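Long-range contact in DNA ligase (PDB 6GDR), which probably seals breaks in the DNA backbone through an adenylated intermediate, as a minimal Lig E-type ligase of the nucleotidyltransferase family: residues Ala218-His223 with Val264-Thr269. Sequence-based numbering, arbitrary orientation.
Sequences AKVLAH and VGSWVT. Unlike the reference sequence in segment 264-269: Val-264 (reference Ile).
Ala-218 and Val-268 form a hydrogen-bonded antiparallel pair, Ala-218 N to Val-268 O (3.0 Å) and Val-268 N to Ala-218 O (2.9 Å), and Lys-219 and Trp-267 follow as a non-hydrogen-bonded pair. The ladder illustrates how a strand can recruit the loop that leads into its neighbour: Val-220 donates its N-H to Ser-266 O, while its own carbonyl accepts Gly-265 N in a nearly straight bond (170° at the hydrogen). On one face of the sheet the Trp-267 indole turns back over Lys-219, whose CB stands 3.7 Å from the centroid of the six-membered ring, almost on its normal, a CH-pi contact. With CG anti to the backbone N (chi1 178°), the lysine chain runs on past Ser-266 O and Gly-265 O, its CG 3.7 Å from the latter. A leucine in place of Trp-267 has no aromatic face, and Lys-219 CB would probably be left without its CH-pi partner and the backbone N of Lys-219 without the ring that lies against it. Farther along, Val-264 splays its methyls, CG1 against Leu-221 O and CG2 3.6 Å from His-223 NE2, a nitrogen hydrogen-bonded to Pro-262 O. Within the five-stranded antiparallel sheet of the OB-like domain, strand 214-225 pairs on its other edge with strand 234-240, where Leu-221 and Ala-222 form a classic bulge opposite Leu-238, and strand 267-272 passes the sheet on to strand 285-289.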
loop_
_atom_site.group_PDB
_atom_site.type_symbol
_atom_site.label_atom_id
_atom_site.label_comp_id
_atom_site.label_asym_id
_atom_site.label_seq_id
_atom_site.Cartn_x
_atom_site.Cartn_y
_atom_site.Cartn_z
ATOM N N ALA D 218 -6.858 -9.424 22.460
ATOM C CA ALA D 218 -7.143 -10.797 22.075
ATOM C C ALA D 218 -6.485 -11.733 23.076
ATOM O O ALA D 218 -5.452 -11.406 23.666
ATOM C CB ALA D 218 -6.648 -11.102 20.658
ATOM N N LYS D 219 -7.093 -12.902 23.258
ATOM C CA LYS D 219 -6.592 -13.913 24.180
ATOM C C LYS D 219 -5.737 -14.916 23.419
ATOM O O LYS D 219 -6.183 -15.483 22.416
ATOM C CB LYS D 219 -7.748 -14.629 24.880
ATOM C CG LYS D 219 -7.312 -15.741 25.829
ATOM C CD LYS D 219 -8.491 -16.332 26.594
ATOM C CE LYS D 219 -9.531 -16.934 25.657
ATOM N NZ LYS D 219 -10.603 -17.658 26.395
ATOM N N VAL D 220 -4.512 -15.131 23.899
ATOM C CA VAL D 220 -3.609 -16.082 23.261
ATOM C C VAL D 220 -4.106 -17.498 23.510
ATOM O O VAL D 220 -4.404 -17.880 24.649
ATOM C CB VAL D 220 -2.171 -15.891 23.772
ATOM C CG1 VAL D 220 -2.112 -15.912 25.293
ATOM C CG2 VAL D 220 -1.241 -16.954 23.189
ATOM N N LEU D 221 -4.194 -18.289 22.437
ATOM C CA LEU D 221 -4.699 -19.652 22.513
ATOM C C LEU D 221 -3.623 -20.718 22.368
ATOM O O LEU D 221 -3.834 -21.845 22.823
ATOM C CB LEU D 221 -5.759 -19.889 21.426
ATOM C CG LEU D 221 -6.949 -18.929 21.389
ATOM C CD1 LEU D 221 -7.909 -19.339 20.283
ATOM C CD2 LEU D 221 -7.668 -18.885 22.728
ATOM N N ALA D 222 -2.490 -20.402 21.748
ATOM C CA ALA D 222 -1.447 -21.394 21.522
ATOM C C ALA D 222 -0.192 -20.677 21.047
ATOM O O ALA D 222 -0.232 -19.509 20.651
ATOM C CB ALA D 222 -1.889 -22.449 20.505
ATOM N N HIS D 223 0.925 -21.397 21.099
ATOM C CA HIS D 223 2.212 -20.910 20.631
ATOM C C HIS D 223 2.617 -21.662 19.369
ATOM O O HIS D 223 2.186 -22.795 19.137
ATOM C CB HIS D 223 3.293 -21.086 21.701
ATOM C CG HIS D 223 3.021 -20.337 22.967
ATOM N ND1 HIS D 223 3.857 -20.397 24.062
ATOM C CD2 HIS D 223 2.008 -19.506 23.313
ATOM C CE1 HIS D 223 3.370 -19.639 25.027
ATOM N NE2 HIS D 223 2.249 -19.087 24.600
ATOM N N VAL D 264 -0.253 -18.966 27.443
ATOM C CA VAL D 264 -1.589 -19.224 26.923
ATOM C C VAL D 264 -2.620 -18.834 27.973
ATOM O O VAL D 264 -2.419 -19.036 29.177
ATOM C CB VAL D 264 -1.737 -20.700 26.516
ATOM C CG1 VAL D 264 -3.136 -20.966 25.964
ATOM C CG2 VAL D 264 -0.680 -21.076 25.486
ATOM N N GLY D 265 -3.736 -18.270 27.514
ATOM C CA GLY D 265 -4.796 -17.817 28.385
ATOM C C GLY D 265 -4.732 -16.347 28.741
ATOM O O GLY D 265 -5.741 -15.786 29.185
ATOM N N SER D 266 -3.576 -15.711 28.562
ATOM C CA SER D 266 -3.434 -14.291 28.840
ATOM C C SER D 266 -4.028 -13.473 27.695
ATOM O O SER D 266 -4.468 -14.006 26.674
ATOM C CB SER D 266 -1.964 -13.941 29.065
ATOM O OG SER D 266 -1.176 -14.277 27.936
ATOM N N TRP D 267 -4.047 -12.154 27.868
ATOM C CA TRP D 267 -4.558 -11.230 26.866
ATOM C C TRP D 267 -3.441 -10.304 26.412
ATOM O O TRP D 267 -2.587 -9.906 27.211
ATOM C CB TRP D 267 -5.726 -10.412 27.418
ATOM C CG TRP D 267 -6.974 -11.211 27.602
ATOM C CD1 TRP D 267 -7.268 -12.047 28.638
ATOM C CD2 TRP D 267 -8.104 -11.249 26.723
ATOM N NE1 TRP D 267 -8.510 -12.605 28.459
ATOM C CE2 TRP D 267 -9.044 -12.130 27.290
ATOM C CE3 TRP D 267 -8.412 -10.623 25.512
ATOM C CZ2 TRP D 267 -10.271 -12.402 26.687
ATOM C CZ3 TRP D 267 -9.628 -10.894 24.914
ATOM C CH2 TRP D 267 -10.544 -11.776 25.503
ATOM N N VAL D 268 -3.451 -9.965 25.125
ATOM C CA VAL D 268 -2.454 -9.082 24.541
ATOM C C VAL D 268 -3.163 -8.015 23.722
ATOM O O VAL D 268 -4.265 -8.230 23.206
ATOM C CB VAL D 268 -1.442 -9.849 23.660
ATOM C CG1 VAL D 268 -0.715 -10.902 24.483
ATOM C CG2 VAL D 268 -2.143 -10.487 22.465
ATOM N N THR D 269 -2.520 -6.859 23.604
ATOM C CA THR D 269 -3.015 -5.764 22.783
ATOM C C THR D 269 -2.172 -5.654 21.521
ATOM O O THR D 269 -0.939 -5.715 21.576
ATOM C CB THR D 269 -2.983 -4.438 23.545
ATOM O OG1 THR D 269 -3.688 -4.581 24.785
ATOM C CG2 THR D 269 -3.632 -3.327 22.727
#